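Local coordinates for hypothetical protein PH1789 (Pyrococcus horikoshii, PDB 1WR2) that is of unknown function but carries an ATP-grasp domain, a mixed alpha/beta fold of helices packed against antiparallel sheets, at residues 118-123 with 174-179; 124-127 with 133-136; 199-204 with 209-214. All coordinates share one frame; numbering follows the deposited sequence.

How the contacts relate
From the N terminus, strand 120-129 comes first of these segments, opening in contact 1 and continuing into contact 2. Contact 2 closes a short hairpin of strands 120-129 and 133-140, nested inside the longer loop that contact 1 closes when helix 173-177 returns to the start of the first strand. Contact 3 follows in series and closes the short turn between 204 and 209, joining helix 187-203 to strand 208-218. That strand flanks 120-129 in the antiparallel sheet, and probable hydrogen bonds from V126 N to M211 O and L213 N to I124 O link contacts 2 and 3. Contact 1 lies about 21 and 23 Å from them, centre to centre, though I123 packs on N214.

Contact 1: residues 118-123 with 174-179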
ATOM      1  N   PRO A 118      -8.489  -3.288  12.289  1.00 46.65           N
ATOM      2  CA  PRO A 118      -8.140  -1.870  12.220  1.00 47.18           C
ATOM      3  C   PRO A 118      -7.149  -1.465  13.307  1.00 47.95           C
ATOM      4  O   PRO A 118      -7.070  -2.097  14.364  1.00 47.22           O
ATOM      5  CB  PRO A 118      -9.492  -1.175  12.360  1.00 47.54           C
ATOM      6  CG  PRO A 118     -10.282  -2.137  13.188  1.00 49.10           C
ATOM      7  CD  PRO A 118      -9.922  -3.465  12.578  1.00 47.02           C
ATOM      8  N   GLY A 119      -6.381  -0.418  13.022  1.00 47.36           N
ATOM      9  CA  GLY A 119      -5.400   0.085  13.964  1.00 47.13           C
ATOM     10  C   GLY A 119      -5.194   1.553  13.655  1.00 46.92           C
ATOM     11  O   GLY A 119      -5.928   2.109  12.842  1.00 46.10           O
ATOM     12  N   ARG A 120      -4.209   2.184  14.283  1.00 47.30           N
ATOM     13  CA  ARG A 120      -3.948   3.600  14.035  1.00 47.45           C
ATOM     14  C   ARG A 120      -3.505   3.813  12.588  1.00 44.87           C
ATOM     15  O   ARG A 120      -2.501   3.250  12.154  1.00 42.61           O
ATOM     16  CB  ARG A 120      -2.862   4.116  14.978  1.00 49.16           C
ATOM     17  CG  ARG A 120      -2.475   5.567  14.725  1.00 54.43           C
ATOM     18  CD  ARG A 120      -3.610   6.518  15.068  1.00 57.44           C
ATOM     19  NE  ARG A 120      -3.962   6.439  16.483  1.00 60.80           N
ATOM     20  CZ  ARG A 120      -4.865   7.213  17.073  1.00 63.54           C
ATOM     21  NH1 ARG A 120      -5.514   8.134  16.369  1.00 63.84           N
ATOM     22  NH2 ARG A 120      -5.120   7.065  18.367  1.00 64.03           N
ATOM     23  N   GLU A 121      -4.248   4.629  11.846  1.00 43.92           N
ATOM     24  CA  GLU A 121      -3.902   4.888  10.455  1.00 43.76           C
ATOM     25  C   GLU A 121      -2.763   5.884  10.294  1.00 42.53           C
ATOM     26  O   GLU A 121      -2.808   6.983  10.854  1.00 41.64           O
ATOM     27  CB  GLU A 121      -5.114   5.413   9.679  1.00 45.50           C
ATOM     28  CG  GLU A 121      -6.180   4.383   9.399  1.00 50.26           C
ATOM     29  CD  GLU A 121      -7.130   4.820   8.299  1.00 54.67           C
ATOM     30  OE1 GLU A 121      -6.672   5.016   7.146  1.00 54.44           O
ATOM     31  OE2 GLU A 121      -8.338   4.971   8.586  1.00 58.86           O
ATOM     32  N   VAL A 122      -1.738   5.487   9.542  1.00 38.84           N
ATOM     33  CA  VAL A 122      -0.610   6.365   9.262  1.00 37.37           C
ATOM     34  C   VAL A 122      -0.324   6.274   7.767  1.00 36.19           C
ATOM     35  O   VAL A 122      -0.844   5.389   7.072  1.00 33.64           O
ATOM     36  CB  VAL A 122       0.677   5.977  10.037  1.00 37.71           C
ATOM     37  CG1 VAL A 122       0.402   5.947  11.536  1.00 41.23           C
ATOM     38  CG2 VAL A 122       1.208   4.656   9.544  1.00 37.72           C
ATOM     39  N   ILE A 123       0.481   7.198   7.264  1.00 31.87           N
ATOM     40  CA  ILE A 123       0.814   7.212   5.846  1.00 32.39           C
ATOM     41  C   ILE A 123       2.301   7.468   5.650  1.00 32.42           C
ATOM     42  O   ILE A 123       2.877   8.347   6.292  1.00 32.70           O
ATOM     43  CB  ILE A 123       0.050   8.337   5.089  1.00 32.52           C
ATOM     44  CG1 ILE A 123      -1.463   8.091   5.134  1.00 31.53           C
ATOM     45  CG2 ILE A 123       0.524   8.402   3.637  1.00 31.77           C
ATOM     46  CD1 ILE A 123      -2.283   9.198   4.442  1.00 32.33           C
ATOM     47  N   PRO A 174       1.485  13.209  20.013  1.00 52.33           N
ATOM     48  CA  PRO A 174       0.893  12.843  21.303  1.00 53.80           C
ATOM     49  C   PRO A 174      -0.153  11.750  21.157  1.00 54.55           C
ATOM     50  O   PRO A 174      -0.333  10.921  22.048  1.00 56.78           O
ATOM     51  CB  PRO A 174       0.293  14.160  21.787  1.00 52.59           C
ATOM     52  CG  PRO A 174       1.280  15.159  21.275  1.00 54.05           C
ATOM     53  CD  PRO A 174       1.511  14.673  19.852  1.00 52.74           C
ATOM     54  N   ILE A 175      -0.845  11.755  20.024  1.00 55.69           N
ATOM     55  CA  ILE A 175      -1.873  10.758  19.755  1.00 56.30           C
ATOM     56  C   ILE A 175      -1.275   9.355  19.653  1.00 57.24           C
ATOM     57  O   ILE A 175      -1.866   8.380  20.123  1.00 58.14           O
ATOM     58  CB  ILE A 175      -2.622  11.100  18.459  1.00 55.95           C
ATOM     59  CG1 ILE A 175      -3.345  12.437  18.633  1.00 56.97           C
ATOM     60  CG2 ILE A 175      -3.605   9.995  18.112  1.00 56.46           C
ATOM     61  CD1 ILE A 175      -3.996  12.958  17.376  1.00 58.66           C
ATOM     62  N   LEU A 176      -0.100   9.255  19.041  1.00 57.54           N
ATOM     63  CA  LEU A 176       0.574   7.971  18.889  1.00 57.70           C
ATOM     64  C   LEU A 176       1.117   7.481  20.224  1.00 58.59           C
ATOM     65  O   LEU A 176       1.143   6.281  20.492  1.00 57.68           O
ATOM     66  CB  LEU A 176       1.731   8.089  17.898  1.00 57.34           C
ATOM     67  CG  LEU A 176       1.394   8.441  16.451  1.00 57.28           C
ATOM     68  CD1 LEU A 176       2.681   8.528  15.640  1.00 56.00           C
ATOM     69  CD2 LEU A 176       0.467   7.382  15.870  1.00 57.63           C
ATOM     70  N   ALA A 177       1.560   8.418  21.052  1.00 59.46           N
ATOM     71  CA  ALA A 177       2.106   8.080  22.360  1.00 60.92           C
ATOM     72  C   ALA A 177       0.987   7.626  23.290  1.00 60.74           C
ATOM     73  O   ALA A 177       1.239   6.985  24.309  1.00 59.69           O
ATOM     74  CB  ALA A 177       2.828   9.287  22.951  1.00 61.09           C
ATOM     75  N   GLY A 178      -0.248   7.963  22.928  1.00 61.07           N
ATOM     76  CA  GLY A 178      -1.387   7.586  23.743  1.00 62.44           C
ATOM     77  C   GLY A 178      -1.813   8.698  24.683  1.00 63.48           C
ATOM     78  O   GLY A 178      -1.209   8.891  25.740  1.00 63.87           O
ATOM     79  N   ALA A 179      -2.852   9.435  24.297  1.00 63.68           N
ATOM     80  CA  ALA A 179      -3.362  10.532  25.110  1.00 64.48           C
ATOM     81  C   ALA A 179      -4.515  10.062  25.999  1.00 65.34           C
ATOM     82  O   ALA A 179      -4.314   9.679  27.158  1.00 65.14           O
ATOM     83  CB  ALA A 179      -3.826  11.669  24.211  1.00 65.02           C
TER
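The guanidinium of R120 meets I175 without a hydrogen bond: NH1 lies 3.2 Å from CG2 of I175, and CZ of R120 is equally close to that same methyl. The methyl sits over one face of the flat group, 3.0 Å above its plane and shifted toward the rim. This spacing is too close for ordinary carbon packing and should not be read strictly. The two side chains cross at about a right angle.

The arginine reaches the helix by a folded path. CG stands opposite the backbone N (chi1 177°), and bends at chi2 and chi3 then turn the guanidinium over I175. The lower part of the chain has a separate neighbour: CG of R120 touches CD2 of L176 at 3.6 Å. L176 is buried, and the same side chain packs on F138 and L140 of strand 133-140, where V122 also rests. I175 is exposed.

After the weakly bonded turn that holds I175 and L176, G178 leaves helical geometry with a positive phi (96°); its N makes two weak bonds, to P174 O and I175 O. On the other segment, R120 pairs through its backbone with V218, which places it in the sheet.

The contact therefore joins the start of strand 120-129 to a short helix by van der Waals contacts of the R120 chain and guanidinium with I175 and L176; between these two segments the arginine is met by hydrocarbon only, so the contact gives its charge no partner.

Contact 2: residues 124-127 with 133-136; sequences IGVT and GHAI
The beta hairpin formed by strands 120-129 and 133-140 pairs T127 with A135 through two backbone hydrogen bonds. A135 N donates to T127 O at 2.8 Å, and T127 N returns a hydrogen bond to A135 O at 3.1 Å. One step along, V126 and I136 form a non-hydrogen-bonded pair with CA atoms 4.6 Å apart, with CA-H...O contacts beside it: V126 CA to A135 O is 3.2 Å, and I136 CA to G125 O is similar.

The hairpin belongs to the antiparallel sheet of the ATP-grasp domain, with strand 208-218 along the far edge of 120-129. V126 and I136 share the face covered by helix 187-203, where both touch V197. On I136, CG1 is opposite the backbone N (chi1 -176°), which brings it alongside CG2 of I124 at 4.1 Å, the two side chains pointing the same way. CG1 of I136 is 4.3 Å from CG2 of V126.

Obliquely across from V126, the H134 ring approaches CG1 of V126 through CD2 at 4.0 Å. The ring's NE2 hydrogen-bonds to I208 O.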
ATOM      1  N   ILE A 124       2.923   6.689   4.775  1.00 31.16           N
ATOM      2  CA  ILE A 124       4.328   6.884   4.461  1.00 30.53           C
ATOM      3  C   ILE A 124       4.391   7.173   2.970  1.00 30.35           C
ATOM      4  O   ILE A 124       3.978   6.347   2.145  1.00 31.91           O
ATOM      5  CB  ILE A 124       5.176   5.644   4.781  1.00 32.06           C
ATOM      6  CG1 ILE A 124       5.282   5.466   6.300  1.00 33.65           C
ATOM      7  CG2 ILE A 124       6.556   5.791   4.162  1.00 32.34           C
ATOM      8  CD1 ILE A 124       6.024   4.205   6.731  1.00 34.13           C
ATOM      9  N   GLY A 125       4.883   8.358   2.629  1.00 29.44           N
ATOM     10  CA  GLY A 125       4.991   8.744   1.235  1.00 28.94           C
ATOM     11  C   GLY A 125       6.421   8.991   0.789  1.00 30.93           C
ATOM     12  O   GLY A 125       7.302   9.263   1.601  1.00 28.73           O
ATOM     13  N   VAL A 126       6.639   8.894  -0.515  1.00 30.28           N
ATOM     14  CA  VAL A 126       7.943   9.107  -1.120  1.00 30.49           C
ATOM     15  C   VAL A 126       7.776   9.869  -2.425  1.00 31.76           C
ATOM     16  O   VAL A 126       6.948   9.522  -3.270  1.00 30.59           O
ATOM     17  CB  VAL A 126       8.658   7.763  -1.408  1.00 29.29           C
ATOM     18  CG1 VAL A 126       9.922   8.000  -2.222  1.00 31.76           C
ATOM     19  CG2 VAL A 126       9.008   7.075  -0.097  1.00 30.61           C
ATOM     20  N   THR A 127       8.541  10.940  -2.567  1.00 31.28           N
ATOM     21  CA  THR A 127       8.522  11.741  -3.780  1.00 34.08           C
ATOM     22  C   THR A 127       9.975  12.017  -4.119  1.00 35.97           C
ATOM     23  O   THR A 127      10.861  11.807  -3.281  1.00 33.01           O
ATOM     24  CB  THR A 127       7.792  13.082  -3.578  1.00 36.02           C
ATOM     25  OG1 THR A 127       8.450  13.850  -2.562  1.00 34.86           O
ATOM     26  CG2 THR A 127       6.346  12.838  -3.178  1.00 37.48           C
ATOM     27  N   GLY A 133      16.634  15.045  -4.747  1.00 38.29           N
ATOM     28  CA  GLY A 133      16.435  13.606  -4.800  1.00 37.91           C
ATOM     29  C   GLY A 133      15.183  13.141  -4.065  1.00 37.84           C
ATOM     30  O   GLY A 133      14.238  13.917  -3.863  1.00 34.28           O
ATOM     31  N   HIS A 134      15.175  11.872  -3.654  1.00 36.82           N
ATOM     32  CA  HIS A 134      14.026  11.297  -2.962  1.00 36.12           C
ATOM     33  C   HIS A 134      13.882  11.715  -1.510  1.00 35.84           C
ATOM     34  O   HIS A 134      14.862  11.877  -0.783  1.00 33.79           O
ATOM     35  CB  HIS A 134      14.055   9.762  -3.017  1.00 37.15           C
ATOM     36  CG  HIS A 134      13.828   9.201  -4.386  1.00 39.70           C
ATOM     37  ND1 HIS A 134      14.853   8.972  -5.278  1.00 37.18           N
ATOM     38  CD2 HIS A 134      12.687   8.840  -5.022  1.00 41.00           C
ATOM     39  CE1 HIS A 134      14.355   8.491  -6.404  1.00 42.24           C
ATOM     40  NE2 HIS A 134      13.043   8.401  -6.274  1.00 42.42           N
ATOM     41  N   ALA A 135      12.631  11.882  -1.097  1.00 33.43           N
ATOM     42  CA  ALA A 135      12.320  12.251   0.268  1.00 31.08           C
ATOM     43  C   ALA A 135      11.225  11.323   0.760  1.00 31.72           C
ATOM     44  O   ALA A 135      10.343  10.914  -0.006  1.00 31.62           O
ATOM     45  CB  ALA A 135      11.866  13.697   0.330  1.00 26.65           C
ATOM     46  N   ILE A 136      11.295  10.983   2.040  1.00 28.79           N
ATOM     47  CA  ILE A 136      10.317  10.123   2.657  1.00 30.23           C
ATOM     48  C   ILE A 136       9.501  10.983   3.630  1.00 31.21           C
ATOM     49  O   ILE A 136      10.052  11.818   4.349  1.00 29.09           O
ATOM     50  CB  ILE A 136      11.013   8.956   3.390  1.00 26.38           C
ATOM     51  CG1 ILE A 136       9.970   7.988   3.952  1.00 28.05           C
ATOM     52  CG2 ILE A 136      11.931   9.503   4.487  1.00 27.54           C
ATOM     53  CD1 ILE A 136      10.551   6.630   4.319  1.00 27.76           C
TER

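Contact 3: residues 199-204 with 209-214; sequences KLVDDL and KEMDLN
Helix-on-sheet packing brings the last turn of helix 187-203 onto strand 208-218, with M211 as the residue that bridges the gap. Its sulfur does most of the touching: SD lies 3.9 Å from CG2 of V201 and 4.1 Å from CD2 of L200. V201 and M211 run antiparallel alongside each other; L200 meets M211 at a slant. CG of M211 is flanked by the N and C of its own backbone (chi1 70°), and a bend at chi3 (-81°) leaves the terminal CE of M211 within 4.2 Å of L200 CD2, about as close as SD.

All three residues are buried. L29 of helix 22-30 touches both L200 and M211, and V126 of the adjoining strand touches both V201 and M211, so the thioether has hydrocarbon neighbours from helix 22-30 and strand 120-129 as well.

The charges stay at the margins. On the helix, K199 NZ bonds to D203 OD1 at 2.8 Å through the syn lone pair, and the other oxygen of D203 is held by Y32 OH. On the strand, K209 and E210 both face I233 in a classic beta bulge, and E210 has R231 as a salt-bridge partner.

No hydrogen bond joins the two segments, so dispersion at the polarisable sulfur probably makes up most of their attraction.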
ATOM      1  N   LYS A 199      15.517   2.212   2.554  1.00 37.25           N
ATOM      2  CA  LYS A 199      16.448   1.272   1.927  1.00 37.63           C
ATOM      3  C   LYS A 199      15.960   0.918   0.526  1.00 37.30           C
ATOM      4  O   LYS A 199      16.712   0.982  -0.452  1.00 36.13           O
ATOM      5  CB  LYS A 199      16.551   0.009   2.795  1.00 41.03           C
ATOM      6  CG  LYS A 199      17.278  -1.166   2.154  1.00 44.35           C
ATOM      7  CD  LYS A 199      18.693  -0.800   1.720  1.00 50.11           C
ATOM      8  CE  LYS A 199      19.398  -2.000   1.094  1.00 50.75           C
ATOM      9  NZ  LYS A 199      20.719  -1.630   0.524  1.00 52.31           N
ATOM     10  N   LEU A 200      14.688   0.555   0.444  1.00 35.55           N
ATOM     11  CA  LEU A 200      14.052   0.196  -0.815  1.00 35.10           C
ATOM     12  C   LEU A 200      14.200   1.321  -1.842  1.00 35.10           C
ATOM     13  O   LEU A 200      14.605   1.085  -2.983  1.00 34.75           O
ATOM     14  CB  LEU A 200      12.564  -0.105  -0.555  1.00 35.19           C
ATOM     15  CG  LEU A 200      11.617  -0.592  -1.658  1.00 34.75           C
ATOM     16  CD1 LEU A 200      10.355  -1.108  -1.005  1.00 34.60           C
ATOM     17  CD2 LEU A 200      11.282   0.521  -2.636  1.00 34.68           C
ATOM     18  N   VAL A 201      13.887   2.546  -1.428  1.00 33.45           N
ATOM     19  CA  VAL A 201      13.976   3.698  -2.322  1.00 32.92           C
ATOM     20  C   VAL A 201      15.415   4.040  -2.709  1.00 35.09           C
ATOM     21  O   VAL A 201      15.692   4.374  -3.866  1.00 34.42           O
ATOM     22  CB  VAL A 201      13.309   4.934  -1.684  1.00 32.11           C
ATOM     23  CG1 VAL A 201      13.412   6.138  -2.619  1.00 28.52           C
ATOM     24  CG2 VAL A 201      11.848   4.615  -1.376  1.00 29.92           C
ATOM     25  N   ASP A 202      16.326   3.963  -1.745  1.00 34.79           N
ATOM     26  CA  ASP A 202      17.726   4.263  -2.022  1.00 39.43           C
ATOM     27  C   ASP A 202      18.241   3.259  -3.065  1.00 38.99           C
ATOM     28  O   ASP A 202      18.865   3.635  -4.054  1.00 40.64           O
ATOM     29  CB  ASP A 202      18.528   4.189  -0.716  1.00 40.90           C
ATOM     30  CG  ASP A 202      19.937   4.759  -0.849  1.00 44.04           C
ATOM     31  OD1 ASP A 202      20.114   5.778  -1.539  1.00 44.46           O
ATOM     32  OD2 ASP A 202      20.864   4.192  -0.239  1.00 46.26           O
ATOM     33  N   ASP A 203      17.945   1.981  -2.855  1.00 40.17           N
ATOM     34  CA  ASP A 203      18.358   0.929  -3.782  1.00 40.97           C
ATOM     35  C   ASP A 203      17.794   1.131  -5.177  1.00 42.42           C
ATOM     36  O   ASP A 203      18.504   0.998  -6.177  1.00 41.10           O
ATOM     37  CB  ASP A 203      17.879  -0.429  -3.285  1.00 42.37           C
ATOM     38  CG  ASP A 203      18.804  -1.033  -2.275  1.00 42.52           C
ATOM     39  OD1 ASP A 203      19.687  -0.309  -1.768  1.00 43.76           O
ATOM     40  OD2 ASP A 203      18.641  -2.231  -1.987  1.00 44.25           O
ATOM     41  N   LEU A 204      16.507   1.454  -5.230  1.00 40.43           N
ATOM     42  CA  LEU A 204      15.808   1.626  -6.491  1.00 40.80           C
ATOM     43  C   LEU A 204      15.603   3.072  -6.923  1.00 41.07           C
ATOM     44  O   LEU A 204      14.685   3.356  -7.692  1.00 39.47           O
ATOM     45  CB  LEU A 204      14.449   0.935  -6.396  1.00 40.90           C
ATOM     46  CG  LEU A 204      14.448  -0.478  -5.800  1.00 39.39           C
ATOM     47  CD1 LEU A 204      13.015  -0.897  -5.506  1.00 40.62           C
ATOM     48  CD2 LEU A 204      15.118  -1.455  -6.753  1.00 40.21           C
ATOM     49  N   LYS A 209       9.855   6.789  -9.120  1.00 38.12           N
ATOM     50  CA  LYS A 209       9.651   8.235  -9.154  1.00 38.79           C
ATOM     51  C   LYS A 209       9.017   8.624  -7.821  1.00 38.14           C
ATOM     52  O   LYS A 209       9.503   9.518  -7.121  1.00 38.26           O
ATOM     53  CB  LYS A 209       8.717   8.605 -10.306  1.00 38.85           C
ATOM     54  CG  LYS A 209       8.411  10.086 -10.438  1.00 41.87           C
ATOM     55  CD  LYS A 209       7.495  10.329 -11.643  1.00 46.53           C
ATOM     56  CE  LYS A 209       7.216  11.810 -11.870  1.00 47.05           C
ATOM     57  NZ  LYS A 209       6.461  12.407 -10.737  1.00 50.23           N
ATOM     58  N   GLU A 210       7.925   7.945  -7.475  1.00 34.87           N
ATOM     59  CA  GLU A 210       7.231   8.207  -6.220  1.00 35.66           C
ATOM     60  C   GLU A 210       6.429   7.000  -5.755  1.00 34.07           C
ATOM     61  O   GLU A 210       6.172   6.074  -6.520  1.00 31.46           O
ATOM     62  CB  GLU A 210       6.322   9.436  -6.356  1.00 36.55           C
ATOM     63  CG  GLU A 210       5.421   9.425  -7.574  1.00 43.12           C
ATOM     64  CD  GLU A 210       4.633  10.709  -7.722  1.00 43.47           C
ATOM     65  OE1 GLU A 210       5.249  11.797  -7.742  1.00 47.68           O
ATOM     66  OE2 GLU A 210       3.394  10.631  -7.825  1.00 45.31           O
ATOM     67  N   MET A 211       6.048   7.002  -4.486  1.00 32.90           N
ATOM     68  CA  MET A 211       5.273   5.895  -3.955  1.00 34.20           C
ATOM     69  C   MET A 211       4.715   6.244  -2.589  1.00 33.27           C
ATOM     70  O   MET A 211       5.004   7.296  -2.023  1.00 29.99           O
ATOM     71  CB  MET A 211       6.158   4.650  -3.825  1.00 34.66           C
ATOM     72  CG  MET A 211       7.204   4.764  -2.716  1.00 34.98           C
ATOM     73  SD  MET A 211       8.408   3.418  -2.670  1.00 39.61           S
ATOM     74  CE  MET A 211       7.509   2.159  -1.829  1.00 35.39           C
ATOM     75  N   ASP A 212       3.899   5.350  -2.064  1.00 35.69           N
ATOM     76  CA  ASP A 212       3.364   5.536  -0.735  1.00 37.27           C
ATOM     77  C   ASP A 212       2.804   4.231  -0.243  1.00 35.76           C
ATOM     78  O   ASP A 212       2.622   3.283  -1.012  1.00 34.16           O
ATOM     79  CB  ASP A 212       2.285   6.625  -0.700  1.00 39.26           C
ATOM     80  CG  ASP A 212       1.068   6.271  -1.517  1.00 42.71           C
ATOM     81  OD1 ASP A 212       0.459   5.207  -1.265  1.00 45.20           O
ATOM     82  OD2 ASP A 212       0.717   7.067  -2.409  1.00 45.94           O
ATOM     83  N   LEU A 213       2.599   4.181   1.066  1.00 33.12           N
ATOM     84  CA  LEU A 213       2.024   3.033   1.729  1.00 32.39           C
ATOM     85  C   LEU A 213       0.847   3.742   2.371  1.00 31.53           C
ATOM     86  O   LEU A 213       1.033   4.543   3.287  1.00 30.29           O
ATOM     87  CB  LEU A 213       2.963   2.495   2.806  1.00 33.96           C
ATOM     88  CG  LEU A 213       4.451   2.278   2.527  1.00 35.37           C
ATOM     89  CD1 LEU A 213       4.982   1.363   3.610  1.00 33.23           C
ATOM     90  CD2 LEU A 213       4.692   1.673   1.161  1.00 37.49           C
ATOM     91  N   ASN A 214      -0.356   3.463   1.876  1.00 31.65           N
ATOM     92  CA  ASN A 214      -1.553   4.131   2.366  1.00 31.31           C
ATOM     93  C   ASN A 214      -2.784   3.326   1.966  1.00 31.47           C
ATOM     94  O   ASN A 214      -3.086   3.192   0.779  1.00 29.58           O
ATOM     95  CB  ASN A 214      -1.603   5.536   1.759  1.00 32.58           C
ATOM     96  CG  ASN A 214      -2.827   6.335   2.196  1.00 35.75           C
ATOM     97  OD1 ASN A 214      -3.632   5.876   2.996  1.00 37.30           O
ATOM     98  ND2 ASN A 214      -2.960   7.543   1.664  1.00 36.45           N
TER